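Local coordinates for protein ATP synthase epsilon chain (Caldalkalibacillus thermarum TA2.A1, PDB 5IK2) that serves as the ATP-binding epsilon subunit of the F1 sector of ATP synthase, probably in making ATP from ADP at the expense of a proton gradient, at residues H[4-9]-H[73-78]; H[11-16]-H[81-86]; H[22-27]-H[49-54]; H[40-45]-H[67-72]. The protein carries 2 engineered substitutions. All coordinates share one frame; numbering follows the deposited sequence.

Contact 1: residues H[4-9]-H[73-78]; sequences VQVDIV and DKVNIL
D73 O, at the start of 73-78, meets the CG2 methyl of V4. Next comes K74, whose chain bends at chi2 (68°) and again at chi4, passing CB of Q5 and swinging back over D7. K74 NZ makes a 2.9 Å salt bridge to D7 OD2, arriving 62° out of the carboxylate plane, and also donates to OD1 of N76, whose ND2 goes to E69. A leucine here would probably leave the buried carboxylate of D7 without this positive mate and N76 OD1 without this donor. V75 brackets V6: V75 N donates to Q5 O at 3.0 Å, and V75 O takes the N-H of D7. This is the parallel ladder of the epsilon-subunit beta-sandwich, the two strands only 10° apart. On the opposite side from K74, V75 CG2 packs 3.8 Å from V4 CG2. I77 brackets I8 likewise, bonding D7 O and V9 N, while its CB lies beside I8 CG1. L78 directs a CA-H at V9 O.

Contact 2: residues H[11-16]-H[81-86]; sequences PERKVF and TAELPE
A82 O is approached by three groups from 11-16: both methyls of V15, with CG2 at 3.4 Å and CG1 at 3.6 Å, and NH2 of R13 at 3.1 Å. The arginine nitrogen is too poorly angled for a hydrogen bond; its weak, long ion pair is with E87. The same V15 CG2 also lies over one face of the R13 guanidinium, near its rim. With CG1 anti to the backbone N (chi1 -177°), V15 turns CG2 onto A82 CB at 3.7 Å and CG1 toward L84 CG at 4.4 Å. Beyond it, L84 CD2 meets the F16 ring at its edge, loosely. On the other side of 81-83, E83 is salt-bridged to R127 of helix 114-133, and T81 hydrogen-bonds S64. V15 and F16 both face I8 in a classic beta bulge, and T81 and E83 belong to the site where ATP has been seen, here without nucleotide, at the junction of sandwich and helices.

Contact 3: residues H[22-27]-H[49-54]; sequences IVIARG and PVRIKQ
I24 lies under the guanidinium of R51, the two side chains running side by side and pointing the same way. CB and CG2 of the isoleucine face the flat of the group toward its rim, and CG1 comes within 3.6 Å of R51 NH1. They sit on an antiparallel ladder of the N-terminal beta-sandwich, strands 22-26 and 49-54 meeting at 169°. I24 and R51 form a hydrogen-bonded pair: I24 N gives to R51 O at 2.8 Å, and R51 N returns a bond to I24 O at 3.0 Å. The arginine folds back over its neighbour by a bend at chi3 (37°) after an extended start. An alanine in place of I24 would take away the CG1 and CG2 contacts, and the R51 guanidinium is likely to be left more free to turn. One hydrogen-bonded pair further on, K53 N donates to I22 O, and I22 CG2 rests 3.8 Å from K53 CD with the lysine stretched out alongside. The reverse face is apolar and turned to the interior of the sandwich: V23 CG1 approaches V50 CG1, with V6 and I8 packing against the same side. At the far end R26 NH2 comes near P49 CD, and helix 114-133 packs on that proline. Here the strands part, and water 1 joins them, accepting from R26 N at 2.9 Å and donating to P49 O at 2.9 Å.

Contact 4: residues H[40-45]-H[67-72]; sequences PLVTPL and FLEVRP
Backbone bonds tie L41 to V70 and T43 to L68, the two hydrogen-bonded pairs of an antiparallel ladder in the beta-sandwich, with strands 41-44 and 67-70 at 173°. The bonds given by 67-70 are the shorter: V70 N to L41 O is 2.7 Å and L68 N to T43 O is 2.8 Å. The return bonds, both 3.2 Å, are L41 N to V70 O, with the donor 36° out of the carbonyl plane, and T43 N to L68 O. Weaker CA-H contacts fill the places between, such as V42 CA to L68 O. Among apolar contacts, T43 CG2 leans on L68 CB, and L45 CD2, two residues on, reaches that same CB. V42, on the other face, divides its methyls: CG1, anti to the backbone N (chi1 178°), meets the ring of F67 while CG2 turns to E69 CG. The polar ends find partners beyond the two strands. T43 OG1 bonds to the backbone of another protein chain, while E69 OE1 takes a hydrogen bond from N76 and makes a long ion pair with R71, in which no N-H points at the oxygen. L41 and V42 also pair in parallel with a strand of that other chain, carrying the sheet across the subunit boundary. At the end of the ladder the rings of P40 and P72 meet aslant, P40 CG 4.0 Å from P72 CD.

Overall arrangement
All four contacts belong to one curled sheet of the beta-sandwich domain. Strand 74-79 lies between 4-9 and 66-70, making contacts 1 and 4 direct neighbours, their centres about 9 Å apart; 4-9 also adjoins 19-26, leading to contact 3, about 11 Å from contact 1, and 14-17, leading to contact 2, about 13 Å away. In sequence, contacts 1 and 2 cross, as do contacts 3 and 4, and the latter two are nested within the loops closed by both former. Side chains of I8, V50 and I52 meet across the sandwich. Contact 2, about 18 Å from contact 4 between centres, lies toward helix 114-133 and the ATP site. Contacts 1, 2 and 4 all touch another protein chain, contact 4 most extensively.

Contact 1: residues H[4-9]-H[73-78]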
loop_
_atom_site.group_PDB
_atom_site.type_symbol
_atom_site.label_atom_id
_atom_site.label_comp_id
_atom_site.label_asym_id
_atom_site.label_seq_id
_atom_site.Cartn_x
_atom_site.Cartn_y
_atom_site.Cartn_z
ATOM N N VAL H 4 -18.268 -64.332 -34.152
ATOM C CA VAL H 4 -18.154 -63.172 -35.045
ATOM C C VAL H 4 -17.948 -61.901 -34.216
ATOM O O VAL H 4 -18.552 -61.751 -33.153
ATOM C CB VAL H 4 -19.393 -63.040 -35.969
ATOM C CG1 VAL H 4 -20.668 -62.754 -35.177
ATOM C CG2 VAL H 4 -19.164 -61.974 -37.035
ATOM N N GLN H 5 -17.097 -61.000 -34.707
ATOM C CA GLN H 5 -16.795 -59.746 -34.006
ATOM C C GLN H 5 -17.997 -58.801 -34.121
ATOM O O GLN H 5 -18.551 -58.633 -35.210
ATOM C CB GLN H 5 -15.528 -59.093 -34.580
ATOM C CG GLN H 5 -14.894 -58.023 -33.692
ATOM C CD GLN H 5 -14.095 -58.591 -32.520
ATOM O OE1 GLN H 5 -13.287 -59.511 -32.686
ATOM N NE2 GLN H 5 -14.301 -58.027 -31.330
ATOM N N VAL H 6 -18.393 -58.205 -32.994
ATOM C CA VAL H 6 -19.575 -57.338 -32.917
ATOM C C VAL H 6 -19.185 -55.974 -32.360
ATOM O O VAL H 6 -18.473 -55.899 -31.358
ATOM C CB VAL H 6 -20.669 -57.927 -31.994
ATOM C CG1 VAL H 6 -21.972 -57.141 -32.125
ATOM C CG2 VAL H 6 -20.905 -59.401 -32.295
ATOM N N ASP H 7 -19.665 -54.911 -33.007
ATOM C CA ASP H 7 -19.511 -53.539 -32.517
ATOM C C ASP H 7 -20.875 -52.850 -32.462
ATOM O O ASP H 7 -21.538 -52.709 -33.491
ATOM C CB ASP H 7 -18.575 -52.731 -33.432
ATOM C CG ASP H 7 -17.097 -53.063 -33.233
ATOM O OD1 ASP H 7 -16.735 -53.826 -32.314
ATOM O OD2 ASP H 7 -16.279 -52.541 -34.016
ATOM N N ILE H 8 -21.287 -52.446 -31.258
ATOM C CA ILE H 8 -22.435 -51.556 -31.066
ATOM C C ILE H 8 -21.872 -50.169 -30.764
ATOM O O ILE H 8 -21.157 -49.988 -29.777
ATOM C CB ILE H 8 -23.363 -52.040 -29.929
ATOM C CG1 ILE H 8 -24.045 -53.351 -30.339
ATOM C CG2 ILE H 8 -24.411 -50.976 -29.588
ATOM C CD1 ILE H 8 -24.700 -54.106 -29.203
ATOM N N VAL H 9 -22.208 -49.203 -31.619
ATOM C CA VAL H 9 -21.589 -47.875 -31.623
ATOM C C VAL H 9 -22.669 -46.782 -31.711
ATOM O O VAL H 9 -23.748 -47.008 -32.262
ATOM C CB VAL H 9 -20.584 -47.775 -32.804
ATOM C CG1 VAL H 9 -20.047 -46.360 -32.991
ATOM C CG2 VAL H 9 -19.434 -48.755 -32.598
ATOM N N ASP H 73 -17.557 -61.423 -41.979
ATOM C CA ASP H 73 -16.428 -61.110 -41.101
ATOM C C ASP H 73 -16.831 -60.308 -39.852
ATOM O O ASP H 73 -16.346 -60.592 -38.756
ATOM C CB ASP H 73 -15.382 -60.323 -41.906
ATOM C CG ASP H 73 -14.073 -60.140 -41.161
ATOM O OD1 ASP H 73 -13.542 -61.133 -40.616
ATOM O OD2 ASP H 73 -13.565 -58.997 -41.140
ATOM N N LYS H 74 -17.713 -59.320 -40.023
ATOM C CA LYS H 74 -17.991 -58.302 -38.997
ATOM C C LYS H 74 -19.488 -57.995 -38.886
ATOM O O LYS H 74 -20.217 -58.087 -39.873
ATOM C CB LYS H 74 -17.219 -57.021 -39.353
ATOM C CG LYS H 74 -17.320 -55.858 -38.371
ATOM C CD LYS H 74 -16.630 -56.149 -37.047
ATOM C CE LYS H 74 -16.759 -54.980 -36.082
ATOM N NZ LYS H 74 -16.158 -53.725 -36.612
ATOM N N VAL H 75 -19.925 -57.623 -37.680
ATOM C CA VAL H 75 -21.308 -57.200 -37.413
ATOM C C VAL H 75 -21.301 -55.824 -36.738
ATOM O O VAL H 75 -20.799 -55.684 -35.624
ATOM C CB VAL H 75 -22.044 -58.212 -36.502
ATOM C CG1 VAL H 75 -23.456 -57.730 -36.165
ATOM C CG2 VAL H 75 -22.086 -59.585 -37.159
ATOM N N ASN H 76 -21.862 -54.820 -37.417
ATOM C CA ASN H 76 -21.952 -53.453 -36.891
ATOM C C ASN H 76 -23.395 -53.063 -36.576
ATOM O O ASN H 76 -24.315 -53.411 -37.320
ATOM C CB ASN H 76 -21.372 -52.457 -37.899
ATOM C CG ASN H 76 -19.871 -52.591 -38.059
ATOM O OD1 ASN H 76 -19.145 -52.811 -37.088
ATOM N ND2 ASN H 76 -19.393 -52.446 -39.290
ATOM N N ILE H 77 -23.577 -52.352 -35.465
ATOM C CA ILE H 77 -24.849 -51.713 -35.122
ATOM C C ILE H 77 -24.564 -50.249 -34.783
ATOM O O ILE H 77 -23.936 -49.956 -33.767
ATOM C CB ILE H 77 -25.560 -52.426 -33.945
ATOM C CG1 ILE H 77 -26.090 -53.791 -34.400
ATOM C CG2 ILE H 77 -26.714 -51.581 -33.401
ATOM C CD1 ILE H 77 -26.533 -54.700 -33.274
ATOM N N LEU H 78 -25.025 -49.348 -35.651
ATOM C CA LEU H 78 -24.933 -47.902 -35.438
ATOM C C LEU H 78 -26.304 -47.399 -34.989
ATOM O O LEU H 78 -27.307 -47.694 -35.640
ATOM C CB LEU H 78 -24.499 -47.194 -36.729
ATOM C CG LEU H 78 -23.007 -47.247 -37.083
ATOM C CD1 LEU H 78 -22.556 -48.653 -37.457
ATOM C CD2 LEU H 78 -22.700 -46.277 -38.215
#

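Contact 2: residues H[11-16]-H[81-86]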
loop_
_atom_site.group_PDB
_atom_site.type_symbol
_atom_site.label_atom_id
_atom_site.label_comp_id
_atom_site.label_asym_id
_atom_site.label_seq_id
_atom_site.Cartn_x
_atom_site.Cartn_y
_atom_site.Cartn_z
ATOM N N PRO H 11 -22.889 -42.147 -32.290
ATOM C CA PRO H 11 -22.055 -41.053 -32.817
ATOM C C PRO H 11 -20.886 -40.609 -31.923
ATOM O O PRO H 11 -19.887 -40.101 -32.441
ATOM C CB PRO H 11 -23.054 -39.902 -32.972
ATOM C CG PRO H 11 -24.348 -40.573 -33.235
ATOM C CD PRO H 11 -24.326 -41.839 -32.428
ATOM N N GLU H 12 -21.005 -40.819 -30.612
ATOM C CA GLU H 12 -20.056 -40.274 -29.635
ATOM C C GLU H 12 -19.070 -41.294 -29.037
ATOM O O GLU H 12 -17.976 -40.901 -28.626
ATOM C CB GLU H 12 -20.794 -39.497 -28.522
ATOM C CG GLU H 12 -21.951 -40.218 -27.829
ATOM C CD GLU H 12 -23.318 -40.038 -28.494
ATOM O OE1 GLU H 12 -23.497 -39.127 -29.330
ATOM O OE2 GLU H 12 -24.231 -40.827 -28.170
ATOM N N ARG H 13 -19.431 -42.579 -28.996
ATOM C CA ARG H 13 -18.559 -43.611 -28.405
ATOM C C ARG H 13 -18.879 -45.034 -28.872
ATOM O O ARG H 13 -19.933 -45.287 -29.459
ATOM C CB ARG H 13 -18.654 -43.560 -26.874
ATOM C CG ARG H 13 -19.987 -44.051 -26.322
ATOM C CD ARG H 13 -20.292 -43.488 -24.944
ATOM N NE ARG H 13 -21.609 -43.926 -24.476
ATOM C CZ ARG H 13 -21.890 -45.125 -23.961
ATOM N NH1 ARG H 13 -20.948 -46.060 -23.818
ATOM N NH2 ARG H 13 -23.137 -45.395 -23.580
ATOM N N LYS H 14 -17.952 -45.950 -28.589
ATOM C CA LYS H 14 -18.171 -47.388 -28.757
ATOM C C LYS H 14 -18.721 -47.958 -27.453
ATOM O O LYS H 14 -18.156 -47.717 -26.386
ATOM C CB LYS H 14 -16.872 -48.100 -29.128
ATOM C CG LYS H 14 -16.285 -47.655 -30.458
ATOM C CD LYS H 14 -15.231 -48.633 -30.952
ATOM C CE LYS H 14 -14.679 -48.224 -32.309
ATOM N NZ LYS H 14 -13.729 -49.240 -32.841
ATOM N N VAL H 15 -19.811 -48.719 -27.554
ATOM C CA VAL H 15 -20.559 -49.214 -26.391
ATOM C C VAL H 15 -20.237 -50.677 -26.082
ATOM O O VAL H 15 -20.014 -51.026 -24.923
ATOM C CB VAL H 15 -22.082 -49.050 -26.606
ATOM C CG1 VAL H 15 -22.864 -49.499 -25.373
ATOM C CG2 VAL H 15 -22.408 -47.603 -26.961
ATOM N N PHE H 16 -20.243 -51.523 -27.112
ATOM C CA PHE H 16 -19.902 -52.942 -26.976
ATOM C C PHE H 16 -18.817 -53.329 -27.978
ATOM O O PHE H 16 -18.819 -52.860 -29.117
ATOM C CB PHE H 16 -21.141 -53.820 -27.191
ATOM C CG PHE H 16 -20.919 -55.275 -26.872
ATOM C CD1 PHE H 16 -21.110 -55.754 -25.580
ATOM C CD2 PHE H 16 -20.512 -56.168 -27.863
ATOM C CE1 PHE H 16 -20.903 -57.095 -25.280
ATOM C CE2 PHE H 16 -20.302 -57.507 -27.569
ATOM C CZ PHE H 16 -20.500 -57.972 -26.276
ATOM N N THR H 81 -28.742 -43.943 -29.615
ATOM C CA THR H 81 -28.340 -44.247 -28.247
ATOM C C THR H 81 -28.167 -45.753 -28.062
ATOM O O THR H 81 -28.910 -46.549 -28.640
ATOM C CB THR H 81 -29.370 -43.727 -27.230
ATOM O OG1 THR H 81 -30.668 -44.237 -27.555
ATOM C CG2 THR H 81 -29.415 -42.210 -27.242
ATOM N N ALA H 82 -27.170 -46.122 -27.260
ATOM C CA ALA H 82 -26.911 -47.513 -26.887
ATOM C C ALA H 82 -26.304 -47.538 -25.484
ATOM O O ALA H 82 -25.291 -46.879 -25.243
ATOM C CB ALA H 82 -25.979 -48.168 -27.893
ATOM N N GLU H 83 -26.931 -48.269 -24.563
ATOM C CA GLU H 83 -26.443 -48.365 -23.185
ATOM C C GLU H 83 -26.504 -49.789 -22.647
ATOM O O GLU H 83 -27.494 -50.494 -22.848
ATOM C CB GLU H 83 -27.248 -47.457 -22.248
ATOM C CG GLU H 83 -27.172 -45.963 -22.558
ATOM C CD GLU H 83 -28.325 -45.428 -23.395
ATOM O OE1 GLU H 83 -29.330 -46.140 -23.609
ATOM O OE2 GLU H 83 -28.229 -44.264 -23.834
ATOM N N LEU H 84 -25.440 -50.190 -21.948
ATOM C CA LEU H 84 -25.434 -51.399 -21.121
ATOM C C LEU H 84 -26.252 -51.110 -19.852
ATOM O O LEU H 84 -26.481 -49.942 -19.532
ATOM C CB LEU H 84 -23.995 -51.770 -20.739
ATOM C CG LEU H 84 -23.018 -52.086 -21.878
ATOM C CD1 LEU H 84 -21.580 -51.932 -21.405
ATOM C CD2 LEU H 84 -23.259 -53.483 -22.428
ATOM N N PRO H 85 -26.691 -52.161 -19.118
ATOM C CA PRO H 85 -27.537 -51.946 -17.928
ATOM C C PRO H 85 -26.961 -50.981 -16.884
ATOM O O PRO H 85 -27.687 -50.124 -16.375
ATOM C CB PRO H 85 -27.665 -53.355 -17.333
ATOM C CG PRO H 85 -27.467 -54.270 -18.489
ATOM C CD PRO H 85 -26.415 -53.598 -19.318
ATOM N N GLU H 86 -25.667 -51.119 -16.592
ATOM C CA GLU H 86 -24.991 -50.311 -15.564
ATOM C C GLU H 86 -24.902 -48.802 -15.856
ATOM O O GLU H 86 -24.803 -48.005 -14.921
ATOM C CB GLU H 86 -23.582 -50.865 -15.252
ATOM C CG GLU H 86 -22.545 -50.778 -16.381
ATOM C CD GLU H 86 -22.360 -52.073 -17.163
ATOM O OE1 GLU H 86 -23.336 -52.847 -17.308
ATOM O OE2 GLU H 86 -21.230 -52.311 -17.649
#

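Contact 3: residues H[22-27]-H[49-54]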
loop_
_atom_site.group_PDB
_atom_site.type_symbol
_atom_site.label_atom_id
_atom_site.label_comp_id
_atom_site.label_asym_id
_atom_site.label_seq_id
_atom_site.Cartn_x
_atom_site.Cartn_y
_atom_site.Cartn_z
ATOM N N ILE H 22 -23.861 -65.556 -31.075
ATOM C CA ILE H 22 -25.023 -65.068 -31.821
ATOM C C ILE H 22 -25.424 -63.672 -31.328
ATOM O O ILE H 22 -25.301 -63.371 -30.138
ATOM C CB ILE H 22 -26.210 -66.062 -31.721
ATOM C CG1 ILE H 22 -27.394 -65.599 -32.581
ATOM C CG2 ILE H 22 -26.646 -66.276 -30.273
ATOM C CD1 ILE H 22 -28.415 -66.684 -32.856
ATOM N N VAL H 23 -25.889 -62.833 -32.254
ATOM C CA VAL H 23 -26.372 -61.482 -31.954
ATOM C C VAL H 23 -27.864 -61.415 -32.287
ATOM O O VAL H 23 -28.243 -61.426 -33.461
ATOM C CB VAL H 23 -25.600 -60.412 -32.761
ATOM C CG1 VAL H 23 -26.114 -59.007 -32.445
ATOM C CG2 VAL H 23 -24.107 -60.510 -32.478
ATOM N N ILE H 24 -28.701 -61.352 -31.251
ATOM C CA ILE H 24 -30.152 -61.296 -31.417
ATOM C C ILE H 24 -30.577 -59.827 -31.474
ATOM O O ILE H 24 -30.451 -59.102 -30.484
ATOM C CB ILE H 24 -30.900 -62.015 -30.264
ATOM C CG1 ILE H 24 -30.358 -63.440 -30.030
ATOM C CG2 ILE H 24 -32.404 -62.048 -30.531
ATOM C CD1 ILE H 24 -30.532 -64.400 -31.193
ATOM N N ALA H 25 -31.066 -59.397 -32.638
ATOM C CA ALA H 25 -31.509 -58.018 -32.862
ATOM C C ALA H 25 -32.899 -58.008 -33.494
ATOM O O ALA H 25 -33.198 -58.840 -34.355
ATOM C CB ALA H 25 -30.520 -57.290 -33.756
ATOM N N ARG H 26 -33.736 -57.064 -33.065
ATOM C CA ARG H 26 -35.120 -56.967 -33.534
ATOM C C ARG H 26 -35.225 -56.026 -34.736
ATOM O O ARG H 26 -35.350 -54.811 -34.581
ATOM C CB ARG H 26 -36.036 -56.511 -32.395
ATOM C CG ARG H 26 -37.519 -56.735 -32.662
ATOM C CD ARG H 26 -38.372 -56.183 -31.533
ATOM N NE ARG H 26 -38.029 -56.786 -30.242
ATOM C CZ ARG H 26 -38.398 -56.318 -29.048
ATOM N NH1 ARG H 26 -39.144 -55.217 -28.933
ATOM N NH2 ARG H 26 -38.011 -56.960 -27.947
ATOM N N GLY H 27 -35.168 -56.604 -35.933
ATOM C CA GLY H 27 -35.314 -55.849 -37.176
ATOM C C GLY H 27 -36.739 -55.375 -37.403
ATOM O O GLY H 27 -37.679 -55.886 -36.787
ATOM N N PRO H 49 -34.208 -54.057 -26.997
ATOM C CA PRO H 49 -32.930 -54.587 -26.507
ATOM C C PRO H 49 -32.206 -55.445 -27.547
ATOM O O PRO H 49 -32.847 -56.246 -28.229
ATOM C CB PRO H 49 -33.338 -55.450 -25.300
ATOM C CG PRO H 49 -34.714 -55.012 -24.942
ATOM C CD PRO H 49 -35.345 -54.597 -26.233
ATOM N N VAL H 50 -30.891 -55.258 -27.665
ATOM C CA VAL H 50 -30.033 -56.121 -28.483
ATOM C C VAL H 50 -29.351 -57.114 -27.543
ATOM O O VAL H 50 -28.583 -56.709 -26.670
ATOM C CB VAL H 50 -28.968 -55.311 -29.257
ATOM C CG1 VAL H 50 -28.049 -56.237 -30.054
ATOM C CG2 VAL H 50 -29.635 -54.294 -30.178
ATOM N N ARG H 51 -29.640 -58.401 -27.724
ATOM C CA ARG H 51 -29.126 -59.458 -26.850
ATOM C C ARG H 51 -27.940 -60.171 -27.506
ATOM O O ARG H 51 -28.068 -60.711 -28.608
ATOM C CB ARG H 51 -30.251 -60.443 -26.506
ATOM C CG ARG H 51 -29.820 -61.686 -25.732
ATOM C CD ARG H 51 -30.937 -62.240 -24.854
ATOM N NE ARG H 51 -32.264 -62.131 -25.469
ATOM C CZ ARG H 51 -32.766 -62.949 -26.398
ATOM N NH1 ARG H 51 -32.069 -63.985 -26.868
ATOM N NH2 ARG H 51 -33.992 -62.724 -26.870
ATOM N N ILE H 52 -26.794 -60.150 -26.820
ATOM C CA ILE H 52 -25.562 -60.791 -27.285
ATOM C C ILE H 52 -25.237 -61.969 -26.369
ATOM O O ILE H 52 -25.045 -61.778 -25.167
ATOM C CB ILE H 52 -24.364 -59.809 -27.281
ATOM C CG1 ILE H 52 -24.685 -58.561 -28.113
ATOM C CG2 ILE H 52 -23.106 -60.491 -27.818
ATOM C CD1 ILE H 52 -23.633 -57.475 -28.027
ATOM N N LYS H 53 -25.174 -63.172 -26.942
ATOM C CA LYS H 53 -24.766 -64.379 -26.216
ATOM C C LYS H 53 -23.293 -64.675 -26.478
ATOM O O LYS H 53 -22.892 -64.885 -27.624
ATOM C CB LYS H 53 -25.602 -65.589 -26.641
ATOM C CG LYS H 53 -27.009 -65.607 -26.073
ATOM C CD LYS H 53 -27.839 -66.714 -26.706
ATOM C CE LYS H 53 -29.271 -66.696 -26.202
ATOM N NZ LYS H 53 -30.171 -67.487 -27.084
ATOM N N GLN H 54 -22.498 -64.670 -25.408
ATOM C CA GLN H 54 -21.112 -65.124 -25.438
ATOM C C GLN H 54 -21.025 -66.358 -24.550
ATOM O O GLN H 54 -20.639 -66.273 -23.385
ATOM C CB GLN H 54 -20.172 -64.018 -24.951
ATOM C CG GLN H 54 -20.077 -62.841 -25.910
ATOM C CD GLN H 54 -19.270 -61.682 -25.359
ATOM O OE1 GLN H 54 -19.488 -61.236 -24.234
ATOM N NE2 GLN H 54 -18.339 -61.176 -26.160
HETATM O O HOH W 1 -32.857 -55.272 -30.988
#

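Contact 4: residues H[40-45]-H[67-72]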
loop_
_atom_site.group_PDB
_atom_site.type_symbol
_atom_site.label_atom_id
_atom_site.label_comp_id
_atom_site.label_asym_id
_atom_site.label_seq_id
_atom_site.Cartn_x
_atom_site.Cartn_y
_atom_site.Cartn_z
ATOM N N PRO H 40 -24.068 -60.741 -46.406
ATOM C CA PRO H 40 -24.077 -59.280 -46.252
ATOM C C PRO H 40 -25.486 -58.668 -46.286
ATOM O O PRO H 40 -26.216 -58.851 -47.264
ATOM C CB PRO H 40 -23.237 -58.804 -47.437
ATOM C CG PRO H 40 -22.255 -59.901 -47.637
ATOM C CD PRO H 40 -22.994 -61.173 -47.324
ATOM N N LEU H 41 -25.848 -57.968 -45.210
ATOM C CA LEU H 41 -27.211 -57.472 -44.995
ATOM C C LEU H 41 -27.202 -56.132 -44.260
ATOM O O LEU H 41 -26.381 -55.918 -43.364
ATOM C CB LEU H 41 -28.014 -58.503 -44.186
ATOM C CG LEU H 41 -29.416 -58.146 -43.664
ATOM C CD1 LEU H 41 -30.387 -57.883 -44.806
ATOM C CD2 LEU H 41 -29.945 -59.254 -42.767
ATOM N N VAL H 42 -28.113 -55.240 -44.651
ATOM C CA VAL H 42 -28.386 -54.004 -43.914
ATOM C C VAL H 42 -29.893 -53.893 -43.688
ATOM O O VAL H 42 -30.676 -54.068 -44.623
ATOM C CB VAL H 42 -27.878 -52.753 -44.666
ATOM C CG1 VAL H 42 -28.219 -51.478 -43.897
ATOM C CG2 VAL H 42 -26.377 -52.848 -44.908
ATOM N N THR H 43 -30.286 -53.601 -42.448
ATOM C CA THR H 43 -31.698 -53.451 -42.080
ATOM C C THR H 43 -31.860 -52.468 -40.911
ATOM O O THR H 43 -31.025 -52.457 -40.003
ATOM C CB THR H 43 -32.335 -54.815 -41.713
ATOM O OG1 THR H 43 -33.712 -54.633 -41.354
ATOM C CG2 THR H 43 -31.595 -55.507 -40.557
ATOM N N PRO H 44 -32.921 -51.631 -40.932
ATOM C CA PRO H 44 -33.224 -50.843 -39.731
ATOM C C PRO H 44 -33.717 -51.720 -38.578
ATOM O O PRO H 44 -34.328 -52.769 -38.813
ATOM C CB PRO H 44 -34.337 -49.889 -40.195
ATOM C CG PRO H 44 -34.252 -49.873 -41.679
ATOM C CD PRO H 44 -33.786 -51.243 -42.061
ATOM N N LEU H 45 -33.435 -51.287 -37.351
ATOM C CA LEU H 45 -33.874 -51.983 -36.147
ATOM C C LEU H 45 -34.960 -51.177 -35.455
ATOM O O LEU H 45 -34.951 -49.945 -35.499
ATOM C CB LEU H 45 -32.705 -52.170 -35.178
ATOM C CG LEU H 45 -31.505 -52.991 -35.652
ATOM C CD1 LEU H 45 -30.404 -52.947 -34.603
ATOM C CD2 LEU H 45 -31.907 -54.427 -35.950
ATOM N N PHE H 67 -29.579 -49.061 -36.836
ATOM C CA PHE H 67 -29.646 -50.033 -37.931
ATOM C C PHE H 67 -28.490 -51.033 -37.861
ATOM O O PHE H 67 -27.415 -50.725 -37.334
ATOM C CB PHE H 67 -29.675 -49.326 -39.296
ATOM C CG PHE H 67 -28.364 -48.706 -39.703
ATOM C CD1 PHE H 67 -27.988 -47.455 -39.217
ATOM C CD2 PHE H 67 -27.510 -49.362 -40.591
ATOM C CE1 PHE H 67 -26.780 -46.876 -39.597
ATOM C CE2 PHE H 67 -26.303 -48.789 -40.973
ATOM C CZ PHE H 67 -25.938 -47.544 -40.477
ATOM N N LEU H 68 -28.735 -52.222 -38.406
ATOM C CA LEU H 68 -27.779 -53.329 -38.407
ATOM C C LEU H 68 -27.027 -53.358 -39.731
ATOM O O LEU H 68 -27.610 -53.071 -40.773
ATOM C CB LEU H 68 -28.533 -54.648 -38.212
ATOM C CG LEU H 68 -27.751 -55.961 -38.143
ATOM C CD1 LEU H 68 -26.824 -55.993 -36.938
ATOM C CD2 LEU H 68 -28.727 -57.125 -38.093
ATOM N N GLU H 69 -25.737 -53.688 -39.683
ATOM C CA GLU H 69 -24.934 -53.924 -40.891
ATOM C C GLU H 69 -24.105 -55.197 -40.717
ATOM O O GLU H 69 -23.130 -55.217 -39.962
ATOM C CB GLU H 69 -24.019 -52.736 -41.199
ATOM C CG GLU H 69 -23.374 -52.810 -42.588
ATOM C CD GLU H 69 -21.886 -52.489 -42.622
ATOM O OE1 GLU H 69 -21.226 -52.455 -41.562
ATOM O OE2 GLU H 69 -21.362 -52.283 -43.734
ATOM N N VAL H 70 -24.502 -56.251 -41.427
ATOM C CA VAL H 70 -23.874 -57.563 -41.317
ATOM C C VAL H 70 -22.886 -57.790 -42.460
ATOM O O VAL H 70 -23.161 -57.439 -43.606
ATOM C CB VAL H 70 -24.929 -58.692 -41.353
ATOM C CG1 VAL H 70 -24.281 -60.045 -41.062
ATOM C CG2 VAL H 70 -26.058 -58.404 -40.369
ATOM N N ARG H 71 -21.725 -58.342 -42.118
ATOM C CA ARG H 71 -20.832 -59.001 -43.071
ATOM C C ARG H 71 -20.525 -60.399 -42.512
ATOM O O ARG H 71 -20.776 -60.655 -41.327
ATOM C CB ARG H 71 -19.536 -58.201 -43.258
ATOM C CG ARG H 71 -19.603 -57.087 -44.299
ATOM C CD ARG H 71 -20.121 -55.777 -43.723
ATOM N NE ARG H 71 -19.186 -55.179 -42.764
ATOM C CZ ARG H 71 -18.120 -54.434 -43.072
ATOM N NH1 ARG H 71 -17.797 -54.161 -44.339
ATOM N NH2 ARG H 71 -17.357 -53.954 -42.092
ATOM N N PRO H 72 -19.993 -61.315 -43.351
ATOM C CA PRO H 72 -19.529 -62.604 -42.803
ATOM C C PRO H 72 -18.382 -62.453 -41.788
ATOM O O PRO H 72 -18.275 -63.255 -40.854
ATOM C CB PRO H 72 -19.065 -63.377 -44.049
ATOM C CG PRO H 72 -18.849 -62.344 -45.103
ATOM C CD PRO H 72 -19.842 -61.258 -44.818
#